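Long-range contacts in sucrose 6(F)-phosphate phosphorylase (Thermoanaerobacterium thermosaccharolyticum DSM 571, PDB 6S9V), which belongs to the phosphorylases built on the alpha-amylase type of TIM-barrel catalytic domain: residues K18-L23 and F443-E448; I274-V279 and F303-C308; F384-P389 and L466-D471; V394-G399 and R436-I441. All coordinates share one frame; numbering follows the deposited sequence.

Overall arrangement
The four contacts gather where the eight-stranded parallel barrel closes, at its first strand and its last two. Contacts 1, 2 and 3 reach its neighbouring strands 22-25, 302-304 and 388-392, the first and the last closing the ring; contact 4 follows on helix 393-396, directly after strand 388-392. Helix 432-446 serves both contact 1 and contact 4, whose centres lie about 14 Å apart. Contact 3, with its centre about 10 Å from that of contact 1, reaches the C-terminal antiparallel sheet. Along the chain contact 1 encloses contacts 2 and 4, and crosses contact 3. Barrel closure, the helix packed outside it and the C-terminal sheet are thus tied together.

Contact 1: K18-L23 and F443-E448; sequences KNKVQL and FRNEYE
Arg444 meets Asn19 with the two terminal nitrogens of its guanidinium, each bonded to a different oxygen. NH2 donates to the side-chain OD1 of Asn19 at 2.7 Å, while NH1 donates to the backbone O of Asn19 at 3.0 Å. Both oxygens lie close to the guanidinium plane, yet the Asn19 amide is turned 65° from it, and the two side chains cross at about a right angle. A bend at chi2 (58°) carries the arginine from the helix toward the loop. NE of Arg444 is engaged separately by Phe383 O, so the flat group is held along several edges. Next to it, Asn445 OD1 accepts a hydrogen bond from the backbone N of Val21 at 2.9 Å, in its carbonyl plane and on a lone pair, with a nearly straight N-H...O angle of 169°. Lys20 passes this amide with CB 3.4 Å from Asn445 OD1, and its chain bends at the end to bring NZ to the backbone O of Asn445 at 3.0 Å. Val21 CG2 packs on the aliphatic part of Arg444, 3.8 Å from CG. Asn445 ND2 turns to Asp47 O. Helix 432-446 thereby uses side chains and a carbonyl near its C-terminal end to fix the loop, with an inverse gamma turn centred on Asn19, that leads into strand 22-25, the first strand of the TIM barrel.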
loop_
_atom_site.group_PDB
_atom_site.type_symbol
_atom_site.label_atom_id
_atom_site.label_comp_id
_atom_site.label_asym_id
_atom_site.label_seq_id
_atom_site.Cartn_x
_atom_site.Cartn_y
_atom_site.Cartn_z
ATOM N N LYS A 18 -11.595 -11.807 -5.928
ATOM C CA LYS A 18 -12.325 -11.152 -7.001
ATOM C C LYS A 18 -11.347 -10.368 -7.864
ATOM O O LYS A 18 -10.559 -9.566 -7.355
ATOM C CB LYS A 18 -13.371 -10.206 -6.412
ATOM C CG LYS A 18 -14.373 -9.657 -7.410
ATOM C CD LYS A 18 -15.115 -8.434 -6.855
ATOM C CE LYS A 18 -15.996 -8.752 -5.657
ATOM N NZ LYS A 18 -16.851 -7.559 -5.302
ATOM N N ASN A 19 -11.403 -10.596 -9.171
ATOM C CA ASN A 19 -10.446 -9.985 -10.095
ATOM C C ASN A 19 -11.012 -8.704 -10.707
ATOM O O ASN A 19 -11.144 -8.569 -11.928
ATOM C CB ASN A 19 -10.052 -10.982 -11.182
ATOM C CG ASN A 19 -8.950 -10.451 -12.082
ATOM O OD1 ASN A 19 -8.145 -9.616 -11.663
ATOM N ND2 ASN A 19 -8.921 -10.913 -13.325
ATOM N N LYS A 20 -11.312 -7.740 -9.848
ATOM C CA LYS A 20 -11.862 -6.464 -10.283
ATOM C C LYS A 20 -11.034 -5.329 -9.703
ATOM O O LYS A 20 -10.360 -5.479 -8.683
ATOM C CB LYS A 20 -13.335 -6.319 -9.892
ATOM C CG LYS A 20 -14.224 -7.368 -10.556
ATOM C CD LYS A 20 -15.670 -6.933 -10.655
ATOM C CE LYS A 20 -16.534 -8.040 -11.260
ATOM N NZ LYS A 20 -15.883 -8.700 -12.434
ATOM N N VAL A 21 -11.085 -4.184 -10.385
ATOM C CA VAL A 21 -10.326 -3.030 -9.940
ATOM C C VAL A 21 -10.816 -2.581 -8.567
ATOM O O VAL A 21 -12.023 -2.561 -8.282
ATOM C CB VAL A 21 -10.441 -1.904 -10.984
ATOM C CG1 VAL A 21 -9.714 -0.671 -10.515
ATOM C CG2 VAL A 21 -9.909 -2.368 -12.336
ATOM N N GLN A 22 -9.874 -2.198 -7.711
ATOM C CA GLN A 22 -10.186 -1.717 -6.372
ATOM C C GLN A 22 -9.755 -0.264 -6.206
ATOM O O GLN A 22 -8.815 0.197 -6.849
ATOM C CB GLN A 22 -9.483 -2.558 -5.317
ATOM C CG GLN A 22 -9.820 -4.043 -5.402
ATOM C CD GLN A 22 -9.145 -4.848 -4.325
ATOM O OE1 GLN A 22 -8.095 -4.465 -3.815
ATOM N NE2 GLN A 22 -9.742 -5.979 -3.971
ATOM N N LEU A 23 -10.438 0.435 -5.316
ATOM C CA LEU A 23 -10.127 1.821 -4.976
ATOM C C LEU A 23 -9.310 1.863 -3.686
ATOM O O LEU A 23 -9.577 1.099 -2.748
ATOM C CB LEU A 23 -11.424 2.621 -4.797
ATOM C CG LEU A 23 -11.308 4.048 -4.233
ATOM C CD1 LEU A 23 -10.708 4.976 -5.266
ATOM C CD2 LEU A 23 -12.663 4.567 -3.765
ATOM N N PHE A 443 -14.075 -1.661 -18.565
ATOM C CA PHE A 443 -13.670 -2.724 -19.475
ATOM C C PHE A 443 -12.893 -3.809 -18.735
ATOM O O PHE A 443 -13.143 -5.007 -18.928
ATOM C CB PHE A 443 -12.825 -2.182 -20.625
ATOM C CG PHE A 443 -12.457 -3.241 -21.634
ATOM C CD1 PHE A 443 -13.356 -3.612 -22.622
ATOM C CD2 PHE A 443 -11.233 -3.885 -21.569
ATOM C CE1 PHE A 443 -13.036 -4.610 -23.547
ATOM C CE2 PHE A 443 -10.900 -4.871 -22.496
ATOM C CZ PHE A 443 -11.803 -5.228 -23.483
ATOM N N ARG A 444 -11.961 -3.405 -17.866
ATOM C CA ARG A 444 -11.180 -4.367 -17.089
ATOM C C ARG A 444 -12.053 -5.169 -16.123
ATOM O O ARG A 444 -11.714 -6.313 -15.782
ATOM C CB ARG A 444 -10.067 -3.623 -16.347
ATOM C CG ARG A 444 -9.226 -4.461 -15.414
ATOM C CD ARG A 444 -8.552 -5.633 -16.105
ATOM N NE ARG A 444 -7.678 -6.336 -15.167
ATOM C CZ ARG A 444 -8.115 -7.119 -14.183
ATOM N NH1 ARG A 444 -9.414 -7.308 -14.017
ATOM N NH2 ARG A 444 -7.254 -7.707 -13.361
ATOM N N ASN A 445 -13.165 -4.591 -15.658
ATOM C CA ASN A 445 -14.077 -5.319 -14.782
ATOM C C ASN A 445 -15.053 -6.200 -15.546
ATOM O O ASN A 445 -15.532 -7.200 -14.999
ATOM C CB ASN A 445 -14.890 -4.360 -13.915
ATOM C CG ASN A 445 -14.049 -3.682 -12.868
ATOM O OD1 ASN A 445 -12.956 -4.150 -12.540
ATOM N ND2 ASN A 445 -14.551 -2.567 -12.329
ATOM N N GLU A 446 -15.389 -5.836 -16.782
ATOM C CA GLU A 446 -16.466 -6.502 -17.499
ATOM C C GLU A 446 -15.973 -7.575 -18.457
ATOM O O GLU A 446 -16.642 -8.599 -18.624
ATOM C CB GLU A 446 -17.292 -5.489 -18.309
ATOM C CG GLU A 446 -18.093 -4.479 -17.495
ATOM C CD GLU A 446 -18.642 -3.340 -18.356
ATOM O OE1 GLU A 446 -18.268 -3.265 -19.543
ATOM O OE2 GLU A 446 -19.452 -2.526 -17.853
ATOM N N TYR A 447 -14.823 -7.383 -19.095
ATOM C CA TYR A 447 -14.436 -8.290 -20.163
ATOM C C TYR A 447 -13.850 -9.574 -19.589
ATOM O O TYR A 447 -12.900 -9.543 -18.805
ATOM C CB TYR A 447 -13.456 -7.627 -21.121
ATOM C CG TYR A 447 -13.422 -8.378 -22.434
ATOM C CD1 TYR A 447 -14.524 -8.379 -23.283
ATOM C CD2 TYR A 447 -12.319 -9.130 -22.794
ATOM C CE1 TYR A 447 -14.510 -9.091 -24.473
ATOM C CE2 TYR A 447 -12.295 -9.837 -23.977
ATOM C CZ TYR A 447 -13.386 -9.816 -24.810
ATOM O OH TYR A 447 -13.349 -10.535 -25.975
ATOM N N GLU A 448 -14.399 -10.705 -20.018
ATOM C CA GLU A 448 -14.151 -11.974 -19.342
ATOM C C GLU A 448 -12.743 -12.515 -19.560
ATOM O O GLU A 448 -12.292 -13.356 -18.770
ATOM C CB GLU A 448 -15.194 -12.990 -19.816
ATOM C CG GLU A 448 -16.646 -12.585 -19.519
ATOM C CD GLU A 448 -17.277 -11.639 -20.559
ATOM O OE1 GLU A 448 -16.546 -10.996 -21.355
ATOM O OE2 GLU A 448 -18.528 -11.545 -20.576
#

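Contact 2: I274-V279 and F303-C308; sequences ILPFTV and FTMLDC
Pro276 presses its ring against the backbone of the 303-308 segment, and here the packing is tight. Its CB lies 3.4 Å from Leu306 O and its CG 3.5 Å from Met305 O, while CG also meets Met305 CG at 4.0 Å. Met305 has its CG between the backbone N and the carbonyl carbon (chi1 72°), which places that carbon against the proline. On either side of Pro276 along the chain the fit is looser. Leu275 CD2 only grazes Thr304 CB at 4.1 Å, and the Leu306 side chain crosses that of Val279 at about a right angle, its CD2 4.2 Å from Val279 CG1. Although the CB of Leu306 leaves its backbone away from the helix, the branch end returns to this valine. Neither part faces solvent: all six touching residues are buried, and Leu306 and Val279 both lean on Ala378 of helix 372-384. A sulfate ion, probably a crystallisation additive, lies about 4 Å from the Met305 side chain. No hydrogen bond joins the two segments; between helix 275-285 and residues 304-306, in and after strand 302-304, the contact consists of apolar and carbonyl-to-carbon approaches, whose fit depends on shape rather than on polar pairing.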
loop_
_atom_site.group_PDB
_atom_site.type_symbol
_atom_site.label_atom_id
_atom_site.label_comp_id
_atom_site.label_asym_id
_atom_site.label_seq_id
_atom_site.Cartn_x
_atom_site.Cartn_y
_atom_site.Cartn_z
ATOM N N ILE A 274 7.398 -2.996 -7.668
ATOM C CA ILE A 274 8.348 -2.811 -8.765
ATOM C C ILE A 274 7.656 -2.184 -9.972
ATOM O O ILE A 274 8.268 -1.388 -10.701
ATOM C CB ILE A 274 9.001 -4.152 -9.131
ATOM C CG1 ILE A 274 9.925 -4.613 -8.003
ATOM C CG2 ILE A 274 9.791 -4.049 -10.427
ATOM C CD1 ILE A 274 10.275 -6.082 -8.059
ATOM N N LEU A 275 6.391 -2.536 -10.199
ATOM C CA LEU A 275 5.679 -2.025 -11.366
ATOM C C LEU A 275 5.549 -0.504 -11.401
ATOM O O LEU A 275 5.614 0.062 -12.506
ATOM C CB LEU A 275 4.287 -2.658 -11.434
ATOM C CG LEU A 275 3.499 -2.460 -12.726
ATOM C CD1 LEU A 275 4.105 -3.215 -13.892
ATOM C CD2 LEU A 275 2.043 -2.865 -12.510
ATOM N N PRO A 276 5.314 0.203 -10.290
ATOM C CA PRO A 276 5.115 1.668 -10.407
ATOM C C PRO A 276 6.287 2.376 -11.075
ATOM O O PRO A 276 6.088 3.148 -12.025
ATOM C CB PRO A 276 4.896 2.109 -8.951
ATOM C CG PRO A 276 4.355 0.864 -8.264
ATOM C CD PRO A 276 5.089 -0.278 -8.916
ATOM N N PHE A 277 7.512 2.125 -10.609
ATOM C CA PHE A 277 8.688 2.700 -11.259
ATOM C C PHE A 277 8.879 2.130 -12.659
ATOM O O PHE A 277 9.230 2.862 -13.592
ATOM C CB PHE A 277 9.938 2.434 -10.410
ATOM C CG PHE A 277 11.203 3.033 -10.982
ATOM C CD1 PHE A 277 11.890 2.405 -12.019
ATOM C CD2 PHE A 277 11.709 4.213 -10.474
ATOM C CE1 PHE A 277 13.052 2.971 -12.549
ATOM C CE2 PHE A 277 12.864 4.782 -10.991
ATOM C CZ PHE A 277 13.540 4.166 -12.021
ATOM N N THR A 278 8.671 0.819 -12.823
ATOM C CA THR A 278 8.893 0.189 -14.120
ATOM C C THR A 278 8.017 0.815 -15.198
ATOM O O THR A 278 8.474 1.048 -16.324
ATOM C CB THR A 278 8.635 -1.320 -14.007
ATOM O OG1 THR A 278 9.583 -1.889 -13.097
ATOM C CG2 THR A 278 8.762 -2.004 -15.362
ATOM N N VAL A 279 6.760 1.114 -14.871
ATOM C CA VAL A 279 5.878 1.735 -15.851
ATOM C C VAL A 279 6.321 3.162 -16.148
ATOM O O VAL A 279 6.310 3.599 -17.304
ATOM C CB VAL A 279 4.419 1.665 -15.371
ATOM C CG1 VAL A 279 3.531 2.561 -16.224
ATOM C CG2 VAL A 279 3.918 0.214 -15.433
ATOM N N PHE A 303 -0.976 -7.526 -5.615
ATOM C CA PHE A 303 -1.849 -6.379 -5.812
ATOM C C PHE A 303 -1.051 -5.312 -6.541
ATOM O O PHE A 303 0.002 -4.886 -6.049
ATOM C CB PHE A 303 -2.369 -5.859 -4.480
ATOM C CG PHE A 303 -3.472 -6.690 -3.907
ATOM C CD1 PHE A 303 -3.208 -7.946 -3.393
ATOM C CD2 PHE A 303 -4.769 -6.218 -3.888
ATOM C CE1 PHE A 303 -4.226 -8.715 -2.857
ATOM C CE2 PHE A 303 -5.790 -6.979 -3.357
ATOM C CZ PHE A 303 -5.521 -8.232 -2.845
ATOM N N THR A 304 -1.523 -4.917 -7.721
ATOM C CA THR A 304 -0.800 -3.941 -8.522
ATOM C C THR A 304 -1.316 -2.531 -8.267
ATOM O O THR A 304 -2.450 -2.314 -7.828
ATOM C CB THR A 304 -0.903 -4.239 -10.018
ATOM O OG1 THR A 304 -2.257 -4.070 -10.458
ATOM C CG2 THR A 304 -0.429 -5.649 -10.323
ATOM N N MET A 305 -0.452 -1.565 -8.554
ATOM C CA MET A 305 -0.785 -0.167 -8.366
ATOM C C MET A 305 0.151 0.635 -9.246
ATOM O O MET A 305 1.198 0.149 -9.675
ATOM C CB MET A 305 -0.637 0.250 -6.905
ATOM C CG MET A 305 0.826 0.330 -6.469
ATOM S SD MET A 305 1.027 0.344 -4.687
ATOM C CE MET A 305 1.245 -1.406 -4.403
ATOM N N LEU A 306 -0.256 1.868 -9.531
ATOM C CA LEU A 306 0.682 2.889 -9.969
ATOM C C LEU A 306 0.969 3.825 -8.801
ATOM O O LEU A 306 2.092 3.856 -8.291
ATOM C CB LEU A 306 0.131 3.646 -11.181
ATOM C CG LEU A 306 -0.183 2.806 -12.425
ATOM C CD1 LEU A 306 -0.753 3.668 -13.538
ATOM C CD2 LEU A 306 1.042 2.071 -12.924
ATOM N N ASP A 307 -0.059 4.529 -8.327
ATOM C CA ASP A 307 0.013 5.342 -7.128
ATOM C C ASP A 307 -0.655 4.634 -5.946
ATOM O O ASP A 307 -1.471 3.723 -6.106
ATOM C CB ASP A 307 -0.633 6.718 -7.352
ATOM C CG ASP A 307 -2.015 6.646 -7.994
ATOM O OD1 ASP A 307 -2.461 5.546 -8.390
ATOM O OD2 ASP A 307 -2.671 7.711 -8.091
ATOM N N CYS A 308 -0.254 5.046 -4.748
ATOM C CA CYS A 308 -0.895 4.658 -3.496
ATOM C C CYS A 308 -0.742 5.838 -2.539
ATOM O O CYS A 308 -0.397 6.948 -2.954
ATOM C CB CYS A 308 -0.292 3.354 -2.958
ATOM S SG CYS A 308 1.422 3.471 -2.408
#

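Contact 3: F384-P389 and L466-D471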
loop_
_atom_site.group_PDB
_atom_site.type_symbol
_atom_site.label_atom_id
_atom_site.label_comp_id
_atom_site.label_asym_id
_atom_site.label_seq_id
_atom_site.Cartn_x
_atom_site.Cartn_y
_atom_site.Cartn_z
ATOM N N PHE A 384 -3.527 -4.803 -17.610
ATOM C CA PHE A 384 -3.175 -6.005 -18.356
ATOM C C PHE A 384 -2.110 -6.848 -17.660
ATOM O O PHE A 384 -1.833 -7.960 -18.114
ATOM C CB PHE A 384 -2.697 -5.641 -19.776
ATOM C CG PHE A 384 -3.819 -5.578 -20.775
ATOM C CD1 PHE A 384 -4.721 -4.524 -20.759
ATOM C CD2 PHE A 384 -3.993 -6.586 -21.699
ATOM C CE1 PHE A 384 -5.768 -4.478 -21.660
ATOM C CE2 PHE A 384 -5.043 -6.555 -22.592
ATOM C CZ PHE A 384 -5.929 -5.503 -22.579
ATOM N N THR A 385 -1.503 -6.342 -16.600
ATOM C CA THR A 385 -0.519 -7.103 -15.822
ATOM C C THR A 385 -1.239 -8.041 -14.861
ATOM O O THR A 385 -2.166 -7.609 -14.171
ATOM C CB THR A 385 0.388 -6.157 -15.036
ATOM O OG1 THR A 385 1.113 -5.327 -15.949
ATOM C CG2 THR A 385 1.392 -6.948 -14.177
ATOM N N PRO A 386 -0.857 -9.320 -14.802
ATOM C CA PRO A 386 -1.503 -10.230 -13.845
ATOM C C PRO A 386 -1.398 -9.699 -12.421
ATOM O O PRO A 386 -0.350 -9.213 -11.988
ATOM C CB PRO A 386 -0.727 -11.539 -14.021
ATOM C CG PRO A 386 -0.211 -11.489 -15.426
ATOM C CD PRO A 386 0.109 -10.021 -15.669
ATOM N N GLY A 387 -2.503 -9.812 -11.695
ATOM C CA GLY A 387 -2.617 -9.295 -10.345
ATOM C C GLY A 387 -3.919 -8.520 -10.169
ATOM O O GLY A 387 -4.608 -8.188 -11.116
ATOM N N ILE A 388 -4.205 -8.245 -8.896
ATOM C CA ILE A 388 -5.425 -7.500 -8.553
ATOM C C ILE A 388 -5.105 -6.025 -8.671
ATOM O O ILE A 388 -4.262 -5.513 -7.923
ATOM C CB ILE A 388 -5.901 -7.847 -7.129
ATOM C CG1 ILE A 388 -6.138 -9.350 -6.999
ATOM C CG2 ILE A 388 -7.148 -7.034 -6.788
ATOM C CD1 ILE A 388 -7.233 -9.872 -7.891
ATOM N N PRO A 389 -5.751 -5.288 -9.591
ATOM C CA PRO A 389 -5.397 -3.876 -9.807
ATOM C C PRO A 389 -6.090 -2.943 -8.822
ATOM O O PRO A 389 -7.297 -3.043 -8.593
ATOM C CB PRO A 389 -5.859 -3.607 -11.244
ATOM C CG PRO A 389 -6.831 -4.710 -11.585
ATOM C CD PRO A 389 -6.828 -5.744 -10.488
ATOM N N LEU A 466 0.137 -7.154 -25.209
ATOM C CA LEU A 466 -0.243 -8.114 -24.181
ATOM C C LEU A 466 -1.653 -8.620 -24.451
ATOM O O LEU A 466 -2.540 -7.841 -24.811
ATOM C CB LEU A 466 -0.167 -7.477 -22.795
ATOM C CG LEU A 466 1.174 -6.835 -22.426
ATOM C CD1 LEU A 466 1.044 -6.076 -21.106
ATOM C CD2 LEU A 466 2.299 -7.871 -22.353
ATOM N N THR A 467 -1.869 -9.921 -24.242
ATOM C CA THR A 467 -3.129 -10.554 -24.597
ATOM C C THR A 467 -3.647 -11.422 -23.461
ATOM O O THR A 467 -2.880 -12.143 -22.816
ATOM C CB THR A 467 -2.968 -11.422 -25.862
ATOM O OG1 THR A 467 -2.725 -10.590 -27.005
ATOM C CG2 THR A 467 -4.207 -12.283 -26.099
ATOM N N TRP A 468 -4.958 -11.347 -23.236
ATOM C CA TRP A 468 -5.687 -12.248 -22.349
ATOM C C TRP A 468 -6.686 -13.046 -23.181
ATOM O O TRP A 468 -7.316 -12.509 -24.099
ATOM C CB TRP A 468 -6.407 -11.476 -21.237
ATOM C CG TRP A 468 -5.476 -10.918 -20.209
ATOM C CD1 TRP A 468 -4.803 -9.726 -20.265
ATOM C CD2 TRP A 468 -5.105 -11.530 -18.970
ATOM N NE1 TRP A 468 -4.047 -9.554 -19.134
ATOM C CE2 TRP A 468 -4.210 -10.649 -18.321
ATOM C CE3 TRP A 468 -5.443 -12.732 -18.343
ATOM C CZ2 TRP A 468 -3.640 -10.942 -17.088
ATOM C CZ3 TRP A 468 -4.877 -13.020 -17.107
ATOM C CH2 TRP A 468 -3.988 -12.131 -16.493
ATOM N N LYS A 469 -6.841 -14.327 -22.848
ATOM C CA LYS A 469 -7.752 -15.198 -23.581
ATOM C C LYS A 469 -8.578 -16.033 -22.617
ATOM O O LYS A 469 -8.025 -16.640 -21.693
ATOM C CB LYS A 469 -6.969 -16.136 -24.512
ATOM C CG LYS A 469 -6.324 -15.453 -25.701
ATOM C CD LYS A 469 -5.437 -16.402 -26.503
ATOM C CE LYS A 469 -6.233 -17.500 -27.188
ATOM N NZ LYS A 469 -6.903 -16.979 -28.411
ATOM N N LYS A 470 -9.894 -16.077 -22.843
ATOM C CA LYS A 470 -10.767 -17.012 -22.139
ATOM C C LYS A 470 -11.898 -17.434 -23.065
ATOM O O LYS A 470 -12.711 -16.601 -23.474
ATOM C CB LYS A 470 -11.333 -16.414 -20.845
ATOM C CG LYS A 470 -12.266 -17.381 -20.112
ATOM C CD LYS A 470 -12.833 -16.813 -18.821
ATOM C CE LYS A 470 -13.730 -17.854 -18.141
ATOM N NZ LYS A 470 -14.218 -17.427 -16.792
ATOM N N ASP A 471 -11.959 -18.722 -23.377
ATOM C CA ASP A 471 -13.047 -19.272 -24.194
ATOM C C ASP A 471 -13.004 -18.546 -25.535
ATOM O O ASP A 471 -11.926 -18.467 -26.145
ATOM C CB ASP A 471 -14.360 -19.152 -23.427
ATOM C CG ASP A 471 -14.347 -19.919 -22.122
ATOM O OD1 ASP A 471 -13.653 -20.953 -22.047
ATOM O OD2 ASP A 471 -15.040 -19.494 -21.174
#
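Phe384 and Trp468 bury the largest areas here, their side chains running antiparallel past one another. Their rings meet obliquely: the planes of the Phe384 ring and the five-membered ring of Trp468 stand at 59°, with Phe384 CD2 3.5 Å from Trp468 CD1. The same indole uses its N-H on the backbone of its partner. NE1 of Trp468 donates to Phe384 O at 2.9 Å, the oxygen close to the ring plane and the donor tilted from the carbonyl plane; the N-H...O angle is 151°. Trp468 CG stands anti to the carbonyl carbon (chi1 -72°), and the indole extends across to the 384-389 segment, where CZ2 touches Pro386 CG at 3.8 Å. The bond and these neighbours, with Phe450 and Phe454, restrain the indole's rotation. Leu466, third by buried area, lies two residues before Trp468 on the same strand and brings CD1 to 4.0 Å from Phe384 CB, while its backbone O sits 3.6 Å from Phe384 CE2. Phe450 also meets Phe384, edge-to-face. This is a largely aromatic interface between the barrel and the C-terminal beta-sheet region, as in alpha-amylase-type enzymes: strand 463-470 packs on the turn between helix 372-384 and strand 388-392, the last strand of the TIM barrel.

Contact 4: V394-G399 and R436-I441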
loop_
_atom_site.group_PDB
_atom_site.type_symbol
_atom_site.label_atom_id
_atom_site.label_comp_id
_atom_site.label_asym_id
_atom_site.label_seq_id
_atom_site.Cartn_x
_atom_site.Cartn_y
_atom_site.Cartn_z
ATOM N N VAL A 394 -6.508 9.737 -5.824
ATOM C CA VAL A 394 -5.968 10.910 -6.512
ATOM C C VAL A 394 -5.772 10.606 -7.992
ATOM O O VAL A 394 -6.124 11.415 -8.860
ATOM C CB VAL A 394 -4.656 11.376 -5.850
ATOM C CG1 VAL A 394 -4.013 12.528 -6.668
ATOM C CG2 VAL A 394 -4.914 11.811 -4.420
ATOM N N GLY A 395 -5.211 9.433 -8.302
ATOM C CA GLY A 395 -5.030 9.042 -9.690
ATOM C C GLY A 395 -6.341 8.792 -10.406
ATOM O O GLY A 395 -6.452 9.051 -11.609
ATOM N N LEU A 396 -7.349 8.316 -9.682
ATOM C CA LEU A 396 -8.676 8.152 -10.261
ATOM C C LEU A 396 -9.187 9.460 -10.847
ATOM O O LEU A 396 -9.832 9.466 -11.901
ATOM C CB LEU A 396 -9.645 7.643 -9.192
ATOM C CG LEU A 396 -11.101 7.516 -9.625
ATOM C CD1 LEU A 396 -11.249 6.428 -10.691
ATOM C CD2 LEU A 396 -12.004 7.244 -8.419
ATOM N N LEU A 397 -8.921 10.570 -10.169
ATOM C CA LEU A 397 -9.396 11.882 -10.580
ATOM C C LEU A 397 -8.327 12.671 -11.321
ATOM O O LEU A 397 -8.483 13.881 -11.506
ATOM C CB LEU A 397 -9.883 12.652 -9.354
ATOM C CG LEU A 397 -10.986 11.917 -8.574
ATOM C CD1 LEU A 397 -11.437 12.709 -7.367
ATOM C CD2 LEU A 397 -12.169 11.635 -9.490
ATOM N N ALA A 398 -7.259 12.007 -11.753
ATOM C CA ALA A 398 -6.146 12.637 -12.460
ATOM C C ALA A 398 -5.632 13.849 -11.691
ATOM O O ALA A 398 -5.405 14.923 -12.246
ATOM C CB ALA A 398 -6.555 13.013 -13.881
ATOM N N GLY A 399 -5.435 13.666 -10.389
ATOM C CA GLY A 399 -5.023 14.779 -9.555
ATOM C C GLY A 399 -3.567 15.144 -9.783
ATOM O O GLY A 399 -2.719 14.288 -10.037
ATOM N N ARG A 436 -12.185 8.784 -19.661
ATOM C CA ARG A 436 -11.458 7.721 -20.357
ATOM C C ARG A 436 -10.997 6.642 -19.390
ATOM O O ARG A 436 -11.063 5.448 -19.705
ATOM C CB ARG A 436 -10.255 8.288 -21.106
ATOM C CG ARG A 436 -10.606 9.161 -22.283
ATOM C CD ARG A 436 -9.359 9.848 -22.810
ATOM N NE ARG A 436 -8.415 8.898 -23.387
ATOM C CZ ARG A 436 -7.163 9.197 -23.727
ATOM N NH1 ARG A 436 -6.692 10.426 -23.535
ATOM N NH2 ARG A 436 -6.382 8.267 -24.263
ATOM N N LEU A 437 -10.499 7.043 -18.217
ATOM C CA LEU A 437 -10.039 6.070 -17.233
ATOM C C LEU A 437 -11.195 5.227 -16.702
ATOM O O LEU A 437 -11.039 4.016 -16.492
ATOM C CB LEU A 437 -9.330 6.784 -16.085
ATOM C CG LEU A 437 -8.819 5.915 -14.934
ATOM C CD1 LEU A 437 -7.977 4.743 -15.433
ATOM C CD2 LEU A 437 -8.021 6.789 -13.949
ATOM N N LEU A 438 -12.352 5.845 -16.467
ATOM C CA LEU A 438 -13.494 5.089 -15.969
ATOM C C LEU A 438 -13.947 4.046 -16.987
ATOM O O LEU A 438 -14.318 2.927 -16.614
ATOM C CB LEU A 438 -14.637 6.043 -15.614
ATOM C CG LEU A 438 -14.357 6.983 -14.428
ATOM C CD1 LEU A 438 -15.528 7.912 -14.171
ATOM C CD2 LEU A 438 -14.039 6.192 -13.167
ATOM N N LYS A 439 -13.928 4.396 -18.278
ATOM C CA LYS A 439 -14.289 3.435 -19.318
ATOM C C LYS A 439 -13.305 2.269 -19.350
ATOM O O LYS A 439 -13.706 1.100 -19.489
ATOM C CB LYS A 439 -14.351 4.137 -20.679
ATOM C CG LYS A 439 -14.892 3.259 -21.793
ATOM C CD LYS A 439 -15.065 4.024 -23.099
ATOM C CE LYS A 439 -15.484 3.088 -24.227
ATOM N NZ LYS A 439 -15.646 3.809 -25.528
ATOM N N LEU A 440 -12.011 2.571 -19.226
ATOM C CA LEU A 440 -10.998 1.525 -19.188
ATOM C C LEU A 440 -11.186 0.632 -17.972
ATOM O O LEU A 440 -11.075 -0.597 -18.073
ATOM C CB LEU A 440 -9.599 2.143 -19.170
ATOM C CG LEU A 440 -8.422 1.168 -19.068
ATOM C CD1 LEU A 440 -8.362 0.277 -20.310
ATOM C CD2 LEU A 440 -7.116 1.914 -18.863
ATOM N N ILE A 441 -11.460 1.229 -16.808
ATOM C CA ILE A 441 -11.681 0.434 -15.604
ATOM C C ILE A 441 -12.845 -0.524 -15.810
ATOM O O ILE A 441 -12.754 -1.724 -15.507
ATOM C CB ILE A 441 -11.913 1.350 -14.388
ATOM C CG1 ILE A 441 -10.606 2.026 -13.972
ATOM C CG2 ILE A 441 -12.484 0.549 -13.242
ATOM C CD1 ILE A 441 -10.796 3.157 -12.962
#
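Leu396 CD1 is the meeting point of the apolar part of this contact, 3.7 Å from Leu438 CD2 and 4.0 Å from Ile441 CD1. The leucine side chain crosses each of these partners at about a right angle. With CG anti to the backbone N (chi1 176°), Leu396 reaches out from the end of its helix so that one methyl serves both neighbours. A second group forms around Leu437, whose CD2 rests against two carbonyls, 3.6 Å from Gly395 O and 3.8 Å from Leu396 O. Gly395 O is also hydrogen-bonded to Tyr375 OH. Leu396 O is covered here, and nothing in the model donates to it. The ending of helix 393-396 holds Gly395 O and fixes the backbone turn that follows Leu396: a Schellman motif in which Gly399 N bonds to Val394 O at 2.8 Å and Ala398 N to Gly395 O at 3.1 Å, with Ala398 at positive phi as the C-prime residue. Farther out, Phe45 and Phe49 pack on Leu396, and Phe383 of helix 372-384 lies against Ile441. Arg436, at the start of the 436-441 segment, is anchored by salt bridges to Asp373 and the C-terminal carboxylate of Val502. Across the contact itself, methyl groups meet methyls and carbonyl oxygens without a single hydrogen bond, which leaves the hold to dispersion and shape, while the lone Leu396 O carries a probable desolvation cost.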